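Long-range contacts in conserved protein with 2 CBS domains (Pyrobaculum aerophilum, PDB 2RIH), which binds AMP through two CBS domains paired as a Bateman module, and probably acts as a nucleotide-responsive ligand-binding protein: residues A[8-13]-A[115-120]; A[22-27]-A[71-76]; A[39-44]-A[52-57]. One frame throughout, in Å; residues are numbered along the deposited sequence. Where two conformers were deposited one is given.

Contact 1. Residues A[8-13]-A[115-120]; sequences SELLKR and GVLSIR. With SO4 (sulfate ion), chain D.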
ATOM      1  N   SER A   8      14.068   3.145 -13.804  1.00 25.72           N
ATOM      2  CA  SER A   8      15.343   2.752 -13.201  1.00 25.35           C
ATOM      3  C   SER A   8      15.932   3.813 -12.261  1.00 24.57           C
ATOM      4  O   SER A   8      16.602   3.482 -11.290  1.00 22.90           O
ATOM      5  CB  SER A   8      16.362   2.442 -14.299  1.00 27.21           C
ATOM      6  OG  SER A   8      16.621   3.592 -15.092  1.00 27.81           O
ATOM      7  N   GLU A   9      15.668   5.084 -12.556  1.00 25.42           N
ATOM      8  CA  GLU A   9      16.177   6.199 -11.763  1.00 23.29           C
ATOM      9  C   GLU A   9      15.564   6.290 -10.363  1.00 21.59           C
ATOM     10  O   GLU A   9      16.107   6.974  -9.491  1.00 20.44           O
ATOM     11  CB  GLU A   9      15.936   7.520 -12.498  1.00 23.66           C
ATOM     12  CG  GLU A   9      16.612   7.615 -13.850  1.00 24.83           C
ATOM     13  CD  GLU A   9      16.342   8.923 -14.553  1.00 25.90           C
ATOM     14  OE1 GLU A   9      16.501   9.988 -13.912  1.00 30.17           O
ATOM     15  OE2 GLU A   9      15.981   8.890 -15.749  1.00 24.44           O
ATOM     16  N   LEU A  10      14.428   5.628 -10.159  1.00 21.88           N
ATOM     17  CA  LEU A  10      13.705   5.684  -8.887  1.00 22.84           C
ATOM     18  C   LEU A  10      13.778   4.385  -8.086  1.00 22.45           C
ATOM     19  O   LEU A  10      13.100   4.249  -7.076  1.00 22.63           O
ATOM     20  CB  LEU A  10      12.237   6.032  -9.135  1.00 22.27           C
ATOM     21  CG  LEU A  10      11.970   7.258 -10.011  1.00 23.65           C
ATOM     22  CD1 LEU A  10      10.472   7.487 -10.137  1.00 21.90           C
ATOM     23  CD2 LEU A  10      12.681   8.520  -9.476  1.00 23.55           C
ATOM     24  N   LEU A  11      14.590   3.431  -8.533  1.00 23.56           N
ATOM     25  CA  LEU A  11      14.728   2.167  -7.824  1.00 25.19           C
ATOM     26  C   LEU A  11      15.637   2.369  -6.612  1.00 25.75           C
ATOM     27  O   LEU A  11      16.693   2.975  -6.714  1.00 27.06           O
ATOM     28  CB  LEU A  11      15.269   1.081  -8.756  1.00 25.84           C
ATOM     29  CG  LEU A  11      14.330   0.679  -9.909  1.00 24.45           C
ATOM     30  CD1 LEU A  11      15.031  -0.274 -10.866  1.00 24.28           C
ATOM     31  CD2 LEU A  11      13.048   0.054  -9.379  1.00 24.72           C
ATOM     32  N   LYS A  12      15.223   1.852  -5.464  1.00 27.60           N
ATOM     33  CA  LYS A  12      15.922   2.139  -4.217  1.00 27.83           C
ATOM     34  C   LYS A  12      16.809   0.989  -3.719  1.00 29.76           C
ATOM     35  O   LYS A  12      18.000   1.194  -3.503  1.00 33.11           O
ATOM     36  CB  LYS A  12      14.917   2.645  -3.178  1.00 26.73           C
ATOM     37  CG  LYS A  12      14.543   4.104  -3.474  1.00 26.90           C
ATOM     38  CD  LYS A  12      13.283   4.590  -2.819  1.00 27.54           C
ATOM     39  CE  LYS A  12      12.941   6.013  -3.299  1.00 27.25           C
ATOM     40  NZ  LYS A  12      12.538   6.108  -4.757  1.00 24.76           N
ATOM     41  N   ARG A  13      16.237  -0.203  -3.569  1.00 30.42           N
ATOM     42  CA  ARG A  13      16.962  -1.382  -3.089  1.00 28.70           C
ATOM     43  C   ARG A  13      16.715  -2.581  -4.004  1.00 28.29           C
ATOM     44  O   ARG A  13      15.823  -2.540  -4.853  1.00 29.74           O
ATOM     45  CB  ARG A  13      16.512  -1.728  -1.668  1.00 30.09           C
ATOM     46  CG  ARG A  13      16.789  -0.650  -0.627  1.00 31.29           C
ATOM     47  CD  ARG A  13      18.290  -0.456  -0.404  1.00 30.78           C
ATOM     48  NE  ARG A  13      18.557   0.557   0.610  1.00 30.37           N
ATOM     49  CZ  ARG A  13      18.556   1.877   0.398  1.00 30.31           C
ATOM     50  NH1 ARG A  13      18.810   2.694   1.405  1.00 30.43           N
ATOM     51  NH2 ARG A  13      18.316   2.390  -0.804  1.00 30.31           N
ATOM     52  N   GLY A 115      13.890  -4.495 -10.564  1.00 21.55           N
ATOM     53  CA  GLY A 115      13.394  -3.977  -9.316  1.00 21.89           C
ATOM     54  C   GLY A 115      11.892  -3.971  -9.279  1.00 23.29           C
ATOM     55  O   GLY A 115      11.219  -4.544 -10.162  1.00 20.80           O
ATOM     56  N   VAL A 116      11.387  -3.333  -8.230  1.00 22.12           N
ATOM     57  CA  VAL A 116       9.972  -3.111  -8.033  1.00 23.36           C
ATOM     58  C   VAL A 116       9.789  -1.627  -7.716  1.00 24.24           C
ATOM     59  O   VAL A 116      10.446  -1.074  -6.826  1.00 24.18           O
ATOM     60  CB  VAL A 116       9.419  -3.979  -6.880  1.00 23.23           C
ATOM     61  CG1 VAL A 116       7.959  -3.582  -6.542  1.00 23.82           C
ATOM     62  CG2 VAL A 116       9.526  -5.459  -7.232  1.00 21.01           C
ATOM     63  N   LEU A 117       8.903  -0.993  -8.466  1.00 23.41           N
ATOM     64  CA  LEU A 117       8.585   0.409  -8.296  1.00 25.14           C
ATOM     65  C   LEU A 117       7.252   0.513  -7.555  1.00 26.11           C
ATOM     66  O   LEU A 117       6.293  -0.184  -7.881  1.00 25.75           O
ATOM     67  CB  LEU A 117       8.493   1.070  -9.673  1.00 25.43           C
ATOM     68  CG  LEU A 117       8.430   2.591  -9.762  1.00 27.13           C
ATOM     69  CD1 LEU A 117       9.789   3.209  -9.423  1.00 25.45           C
ATOM     70  CD2 LEU A 117       7.976   3.018 -11.162  1.00 26.50           C
ATOM     71  N   SER A 118       7.214   1.381  -6.551  1.00 25.28           N
ATOM     72  CA  SER A 118       6.032   1.615  -5.763  1.00 25.80           C
ATOM     73  C   SER A 118       5.384   2.949  -6.125  1.00 26.11           C
ATOM     74  O   SER A 118       6.024   3.835  -6.681  1.00 20.80           O
ATOM     75  CB  SER A 118       6.409   1.641  -4.283  1.00 27.02           C
ATOM     76  OG  SER A 118       5.325   2.081  -3.514  1.00 28.37           O
ATOM     77  N   ILE A 119       4.110   3.079  -5.772  1.00 26.01           N
ATOM     78  CA  ILE A 119       3.399   4.341  -5.864  1.00 27.63           C
ATOM     79  C   ILE A 119       4.070   5.426  -4.974  1.00 27.19           C
ATOM     80  O   ILE A 119       4.042   6.616  -5.294  1.00 24.49           O
ATOM     81  CB  ILE A 119       1.906   4.134  -5.508  1.00 27.99           C
ATOM     82  CG1 ILE A 119       1.069   5.323  -5.968  1.00 28.00           C
ATOM     83  CG2 ILE A 119       1.719   3.869  -4.002  1.00 28.45           C
ATOM     84  CD1 ILE A 119      -0.411   4.999  -6.034  1.00 29.43           C
ATOM     85  N   ARG A 120       4.703   5.003  -3.883  1.00 26.50           N
ATOM     86  CA  ARG A 120       5.525   5.903  -3.045  1.00 28.57           C
ATOM     87  C   ARG A 120       6.645   6.575  -3.816  1.00 28.24           C
ATOM     88  O   ARG A 120       6.974   7.739  -3.554  1.00 29.29           O
ATOM     89  CB  ARG A 120       6.220   5.123  -1.943  1.00 30.41           C
ATOM     90  CG  ARG A 120       5.491   4.974  -0.665  1.00 32.45           C
ATOM     91  CD  ARG A 120       6.236   3.941   0.176  1.00 34.09           C
ATOM     92  NE  ARG A 120       6.166   4.276   1.576  1.00 36.99           N
ATOM     93  CZ  ARG A 120       5.573   3.572   2.527  1.00 35.19           C
ATOM     94  NH1 ARG A 120       4.979   2.407   2.298  1.00 35.27           N
ATOM     95  NH2 ARG A 120       5.609   4.066   3.742  1.00 38.32           N
TER
HETATM   96  S   SO4 D 140       6.098   0.165  -0.522  1.00 28.55           S
HETATM   97  O1  SO4 D 140       4.998   0.964  -1.032  1.00 27.97           O
HETATM   98  O2  SO4 D 140       7.360   0.738  -0.972  1.00 33.64           O
HETATM   99  O3  SO4 D 140       6.092   0.183   0.925  1.00 29.03           O
HETATM  100  O4  SO4 D 140       5.980  -1.200  -0.991  1.00 28.79           O
HETATM  101  O   HOH W   1      13.155  -0.152  -5.252  1.00 25.00           O
HETATM  102  O   HOH W   2      13.266  -2.803  -6.043  1.00 24.54           O

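Contact 2. Residues A[22-27]-A[71-76]; sequences ATIREV and GPAMPI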
ATOM      1  N   ALA A  22       7.887 -20.780  -2.600  1.00 27.12           N
ATOM      2  CA  ALA A  22       7.813 -20.100  -1.305  1.00 26.18           C
ATOM      3  C   ALA A  22       6.443 -20.247  -0.632  1.00 25.75           C
ATOM      4  O   ALA A  22       5.401 -20.324  -1.295  1.00 23.53           O
ATOM      5  CB  ALA A  22       8.159 -18.610  -1.467  1.00 26.31           C
ATOM      6  N   THR A  23       6.450 -20.277   0.695  1.00 25.16           N
ATOM      7  CA  THR A  23       5.206 -20.291   1.445  1.00 24.79           C
ATOM      8  C   THR A  23       4.741 -18.858   1.636  1.00 22.99           C
ATOM      9  O   THR A  23       5.502 -17.919   1.424  1.00 22.68           O
ATOM     10  CB  THR A  23       5.354 -20.964   2.817  1.00 25.48           C
ATOM     11  OG1 THR A  23       6.181 -20.158   3.671  1.00 25.63           O
ATOM     12  CG2 THR A  23       5.935 -22.374   2.666  1.00 23.74           C
ATOM     13  N   ILE A  24       3.495 -18.708   2.057  1.00 21.44           N
ATOM     14  CA  ILE A  24       2.920 -17.395   2.315  1.00 22.62           C
ATOM     15  C   ILE A  24       3.677 -16.643   3.414  1.00 20.97           C
ATOM     16  O   ILE A  24       3.931 -15.448   3.282  1.00 17.64           O
ATOM     17  CB  ILE A  24       1.419 -17.492   2.700  1.00 21.50           C
ATOM     18  CG1 ILE A  24       0.599 -18.040   1.519  1.00 20.15           C
ATOM     19  CG2 ILE A  24       0.904 -16.113   3.162  1.00 21.78           C
ATOM     20  CD1 ILE A  24      -0.808 -18.380   1.878  1.00 18.81           C
ATOM     21  N   ARG A  25       4.018 -17.337   4.493  1.00 22.43           N
ATOM     22  CA  ARG A  25       4.731 -16.706   5.603  1.00 24.97           C
ATOM     23  C   ARG A  25       6.179 -16.369   5.250  1.00 24.12           C
ATOM     24  O   ARG A  25       6.735 -15.411   5.789  1.00 24.07           O
ATOM     25  CB  ARG A  25       4.702 -17.584   6.866  1.00 26.63           C
ATOM     26  CG  ARG A  25       4.933 -16.774   8.146  1.00 26.12           C
ATOM     27  CD  ARG A  25       4.852 -17.603   9.407  1.00 27.16           C
ATOM     28  NE  ARG A  25       3.658 -18.444   9.470  1.00 26.47           N
ATOM     29  CZ  ARG A  25       2.475 -18.099   9.983  1.00 27.61           C
ATOM     30  NH1 ARG A  25       2.263 -16.895  10.494  1.00 26.61           N
ATOM     31  NH2 ARG A  25       1.482 -18.979   9.984  1.00 27.99           N
ATOM     32  N   GLU A  26       6.796 -17.163   4.373  1.00 23.26           N
ATOM     33  CA  GLU A  26       8.145 -16.856   3.891  1.00 24.69           C
ATOM     34  C   GLU A  26       8.147 -15.519   3.159  1.00 23.75           C
ATOM     35  O   GLU A  26       9.031 -14.687   3.391  1.00 22.92           O
ATOM     36  CB  GLU A  26       8.693 -17.970   2.993  1.00 25.24           C
ATOM     37  CG  GLU A  26       9.184 -19.178   3.778  1.00 26.69           C
ATOM     38  CD  GLU A  26       9.425 -20.401   2.914  1.00 27.52           C
ATOM     39  OE1 GLU A  26       9.133 -20.359   1.703  1.00 28.30           O
ATOM     40  OE2 GLU A  26       9.907 -21.417   3.453  1.00 29.50           O
ATOM     41  N   VAL A  27       7.150 -15.317   2.295  1.00 21.22           N
ATOM     42  CA  VAL A  27       6.979 -14.049   1.586  1.00 22.70           C
ATOM     43  C   VAL A  27       6.765 -12.900   2.569  1.00 22.08           C
ATOM     44  O   VAL A  27       7.416 -11.863   2.469  1.00 22.28           O
ATOM     45  CB  VAL A  27       5.793 -14.095   0.593  1.00 22.81           C
ATOM     46  CG1 VAL A  27       5.484 -12.676   0.038  1.00 20.05           C
ATOM     47  CG2 VAL A  27       6.079 -15.094  -0.525  1.00 22.86           C
ATOM     48  N   GLY A  71       1.199 -22.564   4.057  1.00 24.78           N
ATOM     49  CA  GLY A  71       1.003 -23.219   2.770  1.00 25.67           C
ATOM     50  C   GLY A  71       1.651 -22.402   1.654  1.00 25.57           C
ATOM     51  O   GLY A  71       2.195 -21.321   1.898  1.00 22.49           O
ATOM     52  N   PRO A  72       1.614 -22.920   0.419  1.00 27.66           N
ATOM     53  CA  PRO A  72       2.221 -22.227  -0.711  1.00 26.80           C
ATOM     54  C   PRO A  72       1.658 -20.826  -0.981  1.00 27.35           C
ATOM     55  O   PRO A  72       0.449 -20.588  -0.816  1.00 26.76           O
ATOM     56  CB  PRO A  72       1.939 -23.167  -1.893  1.00 27.75           C
ATOM     57  CG  PRO A  72       0.829 -24.033  -1.454  1.00 28.81           C
ATOM     58  CD  PRO A  72       1.008 -24.201   0.015  1.00 28.68           C
ATOM     59  N   ALA A  73       2.545 -19.917  -1.397  1.00 27.00           N
ATOM     60  CA  ALA A  73       2.168 -18.552  -1.773  1.00 26.46           C
ATOM     61  C   ALA A  73       1.652 -18.461  -3.200  1.00 25.33           C
ATOM     62  O   ALA A  73       0.860 -17.579  -3.501  1.00 25.64           O
ATOM     63  CB  ALA A  73       3.342 -17.589  -1.586  1.00 26.12           C
ATOM     64  N   MET A  74       2.094 -19.357  -4.082  1.00 26.06           N
ATOM     65  CA  MET A  74       1.692 -19.275  -5.496  1.00 26.11           C
ATOM     66  C   MET A  74       0.174 -19.190  -5.718  1.00 25.48           C
ATOM     67  O   MET A  74      -0.273 -18.376  -6.531  1.00 26.90           O
ATOM     68  CB  MET A  74       2.308 -20.407  -6.338  1.00 25.87           C
ATOM     69  CG  MET A  74       2.033 -20.278  -7.851  1.00 26.29           C
ATOM     70  SD  MET A  74       2.618 -18.725  -8.591  1.00 27.80           S
ATOM     71  CE  MET A  74       4.352 -19.124  -8.791  1.00 24.13           C
ATOM     72  N   PRO A  75      -0.626 -20.032  -5.030  1.00 25.83           N
ATOM     73  CA  PRO A  75      -2.084 -19.895  -5.168  1.00 25.90           C
ATOM     74  C   PRO A  75      -2.667 -18.507  -4.828  1.00 25.07           C
ATOM     75  O   PRO A  75      -3.737 -18.181  -5.311  1.00 23.76           O
ATOM     76  CB  PRO A  75      -2.629 -20.962  -4.209  1.00 26.31           C
ATOM     77  CG  PRO A  75      -1.549 -21.975  -4.125  1.00 25.58           C
ATOM     78  CD  PRO A  75      -0.273 -21.178  -4.170  1.00 25.83           C
ATOM     79  N   ILE A  76      -1.989 -17.699  -4.016  1.00 25.42           N
ATOM     80  CA  ILE A  76      -2.497 -16.352  -3.718  1.00 25.28           C
ATOM     81  C   ILE A  76      -1.828 -15.282  -4.594  1.00 26.92           C
ATOM     82  O   ILE A  76      -2.152 -14.100  -4.496  1.00 27.96           O
ATOM     83  CB  ILE A  76      -2.387 -15.991  -2.216  1.00 24.70           C
ATOM     84  CG1 ILE A  76      -0.940 -15.738  -1.777  1.00 25.77           C
ATOM     85  CG2 ILE A  76      -3.019 -17.084  -1.374  1.00 27.87           C
ATOM     86  CD1 ILE A  76      -0.831 -14.993  -0.469  1.00 22.99           C
TER
HETATM   87  O   HOH W   3       4.256 -21.189  -3.626  1.00 22.86           O

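Contact 3. Residues A[39-44]-A[52-57]; sequences AVLTAR and AVVSER. With SO4 (sulfate ion), chain C; SO4 (sulfate ion), chain F.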
ATOM      1  N   ALA A  39       6.496  -8.696  -3.238  1.00 21.37           N
ATOM      2  CA  ALA A  39       7.487  -9.719  -3.505  1.00 21.69           C
ATOM      3  C   ALA A  39       7.291 -10.308  -4.910  1.00 20.53           C
ATOM      4  O   ALA A  39       6.163 -10.500  -5.371  1.00 18.65           O
ATOM      5  CB  ALA A  39       7.398 -10.839  -2.444  1.00 22.44           C
ATOM      6  N   VAL A  40       8.395 -10.597  -5.585  1.00 20.56           N
ATOM      7  CA  VAL A  40       8.358 -11.272  -6.874  1.00 22.86           C
ATOM      8  C   VAL A  40       8.699 -12.752  -6.690  1.00 22.84           C
ATOM      9  O   VAL A  40       9.701 -13.091  -6.070  1.00 23.23           O
ATOM     10  CB  VAL A  40       9.342 -10.623  -7.881  1.00 23.40           C
ATOM     11  CG1 VAL A  40       9.386 -11.407  -9.198  1.00 21.33           C
ATOM     12  CG2 VAL A  40       8.964  -9.174  -8.136  1.00 21.49           C
ATOM     13  N   LEU A  41       7.848 -13.631  -7.208  1.00 24.93           N
ATOM     14  CA  LEU A  41       8.144 -15.066  -7.214  1.00 23.93           C
ATOM     15  C   LEU A  41       8.830 -15.363  -8.537  1.00 24.71           C
ATOM     16  O   LEU A  41       8.362 -14.929  -9.588  1.00 21.53           O
ATOM     17  CB  LEU A  41       6.886 -15.916  -7.022  1.00 24.07           C
ATOM     18  CG  LEU A  41       6.118 -15.789  -5.693  1.00 23.50           C
ATOM     19  CD1 LEU A  41       5.086 -16.917  -5.572  1.00 21.74           C
ATOM     20  CD2 LEU A  41       7.025 -15.779  -4.457  1.00 24.77           C
ATOM     21  N   THR A  42       9.971 -16.049  -8.477  1.00 24.94           N
ATOM     22  CA  THR A  42      10.781 -16.300  -9.665  1.00 27.03           C
ATOM     23  C   THR A  42      10.771 -17.777 -10.045  1.00 28.20           C
ATOM     24  O   THR A  42      10.504 -18.652  -9.213  1.00 27.41           O
ATOM     25  CB  THR A  42      12.244 -15.811  -9.477  1.00 26.72           C
ATOM     26  OG1 THR A  42      12.829 -16.459  -8.344  1.00 26.21           O
ATOM     27  CG2 THR A  42      12.280 -14.294  -9.262  1.00 23.98           C
ATOM     28  N   ALA A  43      11.054 -18.032 -11.318  1.00 29.64           N
ATOM     29  CA  ALA A  43      11.067 -19.379 -11.862  1.00 32.74           C
ATOM     30  C   ALA A  43      12.108 -20.227 -11.132  1.00 33.18           C
ATOM     31  O   ALA A  43      13.226 -19.774 -10.874  1.00 31.72           O
ATOM     32  CB  ALA A  43      11.361 -19.343 -13.361  1.00 30.92           C
ATOM     33  N   ARG A  44      11.717 -21.450 -10.791  1.00 34.12           N
ATOM     34  CA  ARG A  44      12.603 -22.376 -10.099  0.50 35.87           C
ATOM     35  C   ARG A  44      13.948 -22.531 -10.824  1.00 36.30           C
ATOM     36  O   ARG A  44      15.005 -22.550 -10.185  1.00 37.15           O
ATOM     37  CB  ARG A  44      11.904 -23.732  -9.902  0.50 36.64           C
ATOM     38  CG  ARG A  44      11.492 -24.443 -11.190  0.50 37.53           C
ATOM     39  CD  ARG A  44      10.248 -25.322 -11.007  0.50 37.83           C
ATOM     40  NE  ARG A  44      10.331 -26.186  -9.823  0.50 38.32           N
ATOM     41  CZ  ARG A  44       9.517 -26.142  -8.765  0.50 38.54           C
ATOM     42  NH1 ARG A  44       8.504 -25.281  -8.696  0.50 38.35           N
ATOM     43  NH2 ARG A  44       9.713 -26.989  -7.757  0.50 38.82           N
ATOM     44  N   ALA A  52       5.390 -14.516 -10.908  1.00 21.30           N
ATOM     45  CA  ALA A  52       4.242 -14.100 -10.126  1.00 20.67           C
ATOM     46  C   ALA A  52       4.647 -13.043  -9.129  1.00 20.07           C
ATOM     47  O   ALA A  52       5.838 -12.846  -8.874  1.00 23.15           O
ATOM     48  CB  ALA A  52       3.632 -15.305  -9.400  1.00 20.24           C
ATOM     49  N   VAL A  53       3.648 -12.369  -8.572  1.00 20.30           N
ATOM     50  CA  VAL A  53       3.854 -11.408  -7.502  1.00 21.03           C
ATOM     51  C   VAL A  53       2.880 -11.671  -6.356  1.00 22.63           C
ATOM     52  O   VAL A  53       1.748 -12.126  -6.570  1.00 20.31           O
ATOM     53  CB  VAL A  53       3.724  -9.940  -8.000  1.00 22.72           C
ATOM     54  CG1 VAL A  53       4.780  -9.660  -9.064  1.00 22.60           C
ATOM     55  CG2 VAL A  53       2.304  -9.627  -8.532  1.00 21.43           C
ATOM     56  N   VAL A  54       3.357 -11.398  -5.144  1.00 21.83           N
ATOM     57  CA  VAL A  54       2.559 -11.460  -3.933  1.00 22.03           C
ATOM     58  C   VAL A  54       2.780 -10.167  -3.163  1.00 22.41           C
ATOM     59  O   VAL A  54       3.910  -9.839  -2.804  1.00 22.17           O
ATOM     60  CB  VAL A  54       2.970 -12.651  -3.032  1.00 21.85           C
ATOM     61  CG1 VAL A  54       2.098 -12.703  -1.776  1.00 21.15           C
ATOM     62  CG2 VAL A  54       2.873 -13.955  -3.800  1.00 20.74           C
ATOM     63  N   SER A  55       1.708  -9.414  -2.936  1.00 23.48           N
ATOM     64  CA  SER A  55       1.807  -8.204  -2.137  1.00 22.97           C
ATOM     65  C   SER A  55       1.192  -8.417  -0.763  1.00 22.44           C
ATOM     66  O   SER A  55       0.506  -9.414  -0.514  1.00 21.12           O
ATOM     67  CB  SER A  55       1.126  -7.035  -2.836  1.00 23.86           C
ATOM     68  OG  SER A  55      -0.255  -7.272  -2.953  1.00 26.91           O
ATOM     69  N   GLU A  56       1.469  -7.475   0.126  1.00 22.18           N
ATOM     70  CA  GLU A  56       0.861  -7.424   1.447  1.00 22.97           C
ATOM     71  C   GLU A  56      -0.667  -7.446   1.365  1.00 21.70           C
ATOM     72  O   GLU A  56      -1.340  -7.916   2.286  1.00 20.22           O
ATOM     73  CB  GLU A  56       1.341  -6.174   2.192  1.00 24.38           C
ATOM     74  CG  GLU A  56       1.004  -4.865   1.523  1.00 25.79           C
ATOM     75  CD  GLU A  56       1.738  -3.691   2.134  1.00 27.56           C
ATOM     76  OE1 GLU A  56       2.070  -2.759   1.389  1.00 29.84           O
ATOM     77  OE2 GLU A  56       1.992  -3.700   3.349  1.00 31.03           O
ATOM     78  N   ARG A  57      -1.207  -6.936   0.261  1.00 21.50           N
ATOM     79  CA  ARG A  57      -2.636  -7.004   0.016  1.00 22.58           C
ATOM     80  C   ARG A  57      -3.143  -8.431  -0.194  1.00 22.09           C
ATOM     81  O   ARG A  57      -4.243  -8.774   0.247  1.00 24.07           O
ATOM     82  CB  ARG A  57      -3.020  -6.142  -1.178  1.00 22.47           C
ATOM     83  CG  ARG A  57      -4.517  -6.137  -1.386  1.00 25.20           C
ATOM     84  CD  ARG A  57      -5.028  -4.805  -1.855  1.00 28.40           C
ATOM     85  NE  ARG A  57      -4.743  -3.754  -0.884  1.00 29.97           N
ATOM     86  CZ  ARG A  57      -5.183  -2.508  -0.999  1.00 29.31           C
ATOM     87  NH1 ARG A  57      -5.954  -2.160  -2.022  1.00 30.63           N
ATOM     88  NH2 ARG A  57      -4.853  -1.614  -0.086  1.00 29.12           N
TER
HETATM   89  S   SO4 C 139      -0.622  -3.758  -4.368  1.00 28.29           S
HETATM   90  O1  SO4 C 139      -1.738  -2.842  -4.568  1.00 27.50           O
HETATM   91  O2  SO4 C 139       0.398  -3.478  -5.380  1.00 27.88           O
HETATM   92  O3  SO4 C 139      -0.014  -3.571  -3.055  1.00 28.52           O
HETATM   93  O4  SO4 C 139      -1.122  -5.109  -4.503  1.00 28.73           O
HETATM   94  S   SO4 F 139      -5.282   2.207  -0.759  1.00 26.48           S
HETATM   95  O1  SO4 F 139      -5.742   2.377   0.614  1.00 27.73           O
HETATM   96  O2  SO4 F 139      -5.931   3.180  -1.620  1.00 30.11           O
HETATM   97  O3  SO4 F 139      -3.852   2.418  -0.827  1.00 29.20           O
HETATM   98  O4  SO4 F 139      -5.612   0.872  -1.208  1.00 26.89           O

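Contact 1. Residues A[8-13]-A[115-120]
Leu10, the last residue of a 3-10 turn, turns its CB onto the side chain of Leu117, whose CD1 lies 3.7 Å from Leu10 CB. The first torsion of Leu117 brings this about: with CG opposite the backbone N (chi1 -169°), a methyl swings out from the strand to meet the turn. The Leu10 side chain also touches Val89 and Leu122, so the leucine pair belongs to a larger apolar layer. Leu11 meets the backbone of the 115-120 segment with CD2, 4.0 Å from Gly115 CA and close to the carbonyl of Val116. A CB on Gly115 would run into that methyl, so this approach probably relies on the lack of a side chain there. The loop that precedes strand 16-19 lies here along strand 113-118, an outermost strand, within this chain, of the sheet of the second CBS domain. Water carries the polar part of this meeting. The N-H of Lys12 gives a bond to a water 2.9 Å from Lys12 N, and that water donates a hydrogen bond to Val116 O. The Lys12 side chain curls back so that NZ bonds Leu10 O at 3.0 Å, tilted from the carbonyl plane, and also forms a salt bridge with Asp121. At Arg13 a second water donates to the carbonyl, 2.8 Å from Arg13 O, and accepts from Val116 N, so both polar backbone atoms of Val116 are bridged. Farther along the strand, Ser118 caps the following helix: its OG accepts from Arg120 N at 3.0 Å and donates to sulfate O1 at 2.7 Å. Ser118 and Arg120 bind AMP, and the sulfate, also held by Gly37 and His103 of the same chain and by Arg57 of the second subunit, probably marks a phosphate position.

Contact 2. Residues A[22-27]-A[71-76]
Thr23 and Pro72 form a single backbone bridge where the start of helix 24-34 in the first CBS domain meets the loop after helix 56-64. Two hydrogen bonds flank it. Ile24 N donates to Gly71 O at 2.9 Å, nearly along the C=O axis, while Ala73 N gives a bond of similar length to Ala22 O, in the plane of that carbonyl. The tightly packed side lies beyond these bonds. Ile24 places CG1 opposite its carbonyl carbon (chi1 -65°), which carries this branch over the Pro72-Ala73 peptide, 3.5 Å from Pro72 O. The same CG1 lies 3.9 Å from Ile76 CD1, the two isoleucine side chains crossing at a slant. Val27, one turn on, sets CG2 3.9 Å from Ala73 CB, and that methyl also touches the carbonyl oxygens of Ala22 and Thr23. Val54 backs this apolar patch, touching both Val27 and Ile76. The other side is looser and wetter. Pro72, whose CB points away from the helix segment, is exposed, and a water donates to Ala22 O at 2.7 Å while accepting from Met74 N, extending the link into the next turn. Arg25 leaves the interface for a salt bridge with Asp70 and a bond to Val63 O of the second subunit. At the start of the helix Thr23 and Glu26 form a capping box: Glu26 N donates to Thr23 OG1 at 3.1 Å, and in return Thr23 N reaches Glu26 OE1 at 2.9 Å, from above the carboxylate plane.

Contact 3. Residues A[39-44]-A[52-57]
The beta hairpin of strands 38-43 and 50-55 pairs Ala39 with Val54 and Leu41 with Ala52, two antiparallel hydrogen-bonded pairs with Val40 and Val53 as the non-hydrogen-bonded pair between them. Ala39 N meets Val54 O at 2.9 Å, and Val54 N returns a bond to Ala39 O. At the other pair the bonds are unequal: Leu41 N lies 2.7 Å from Ala52 O, above its carbonyl plane, but Ala52 N stands 3.3 Å from Leu41 O. Leu41 leans diagonally along its face, CD1 being 4.1 Å from Val54 CG2, and Val27 covers both. On the face of Val40 and Val53, Val105 of the second CBS domain packs against the two valines. The strand then runs into the AMP sites. Ser55, an AMP-binding residue, directs OG to O4 of one sulfate at 2.8 Å, an ion also held by Arg102 and His103. Arg57 starts out with CG opposite its backbone N (chi1 -176°), then bends at its second and third torsions and presents the guanidinium edge to the other sulfate, NH2 lying 2.8 Å from O4 and NH1 making a weaker bond to the same oxygen. A leucine in its place would probably leave that oxygen without both donors and Glu56 of the second subunit without one of its salt-bridge partners.

Contacts 2 and 3 share the apolar interior of the first CBS domain, their centres 9 Å apart: Val27 CG1 sits 3.6 Å from Ala39 CB, and Met74 SD is 3.7 Å from Ala52 CB. Contact 1 meets contact 3 across the domain pair, where Val116 CG2 lies 3.9 Å from Val40 CG2. Contacts 1 and 2 are on opposite sides of the chain's centre, with centres 23 Å apart and nearest atoms about 11 Å apart. The dimer joins contacts 1 and 3 again: Arg57 from contact 3 of one subunit shares a sulfate with Ser118 and Arg120 from contact 1 of the other, at an AMP site.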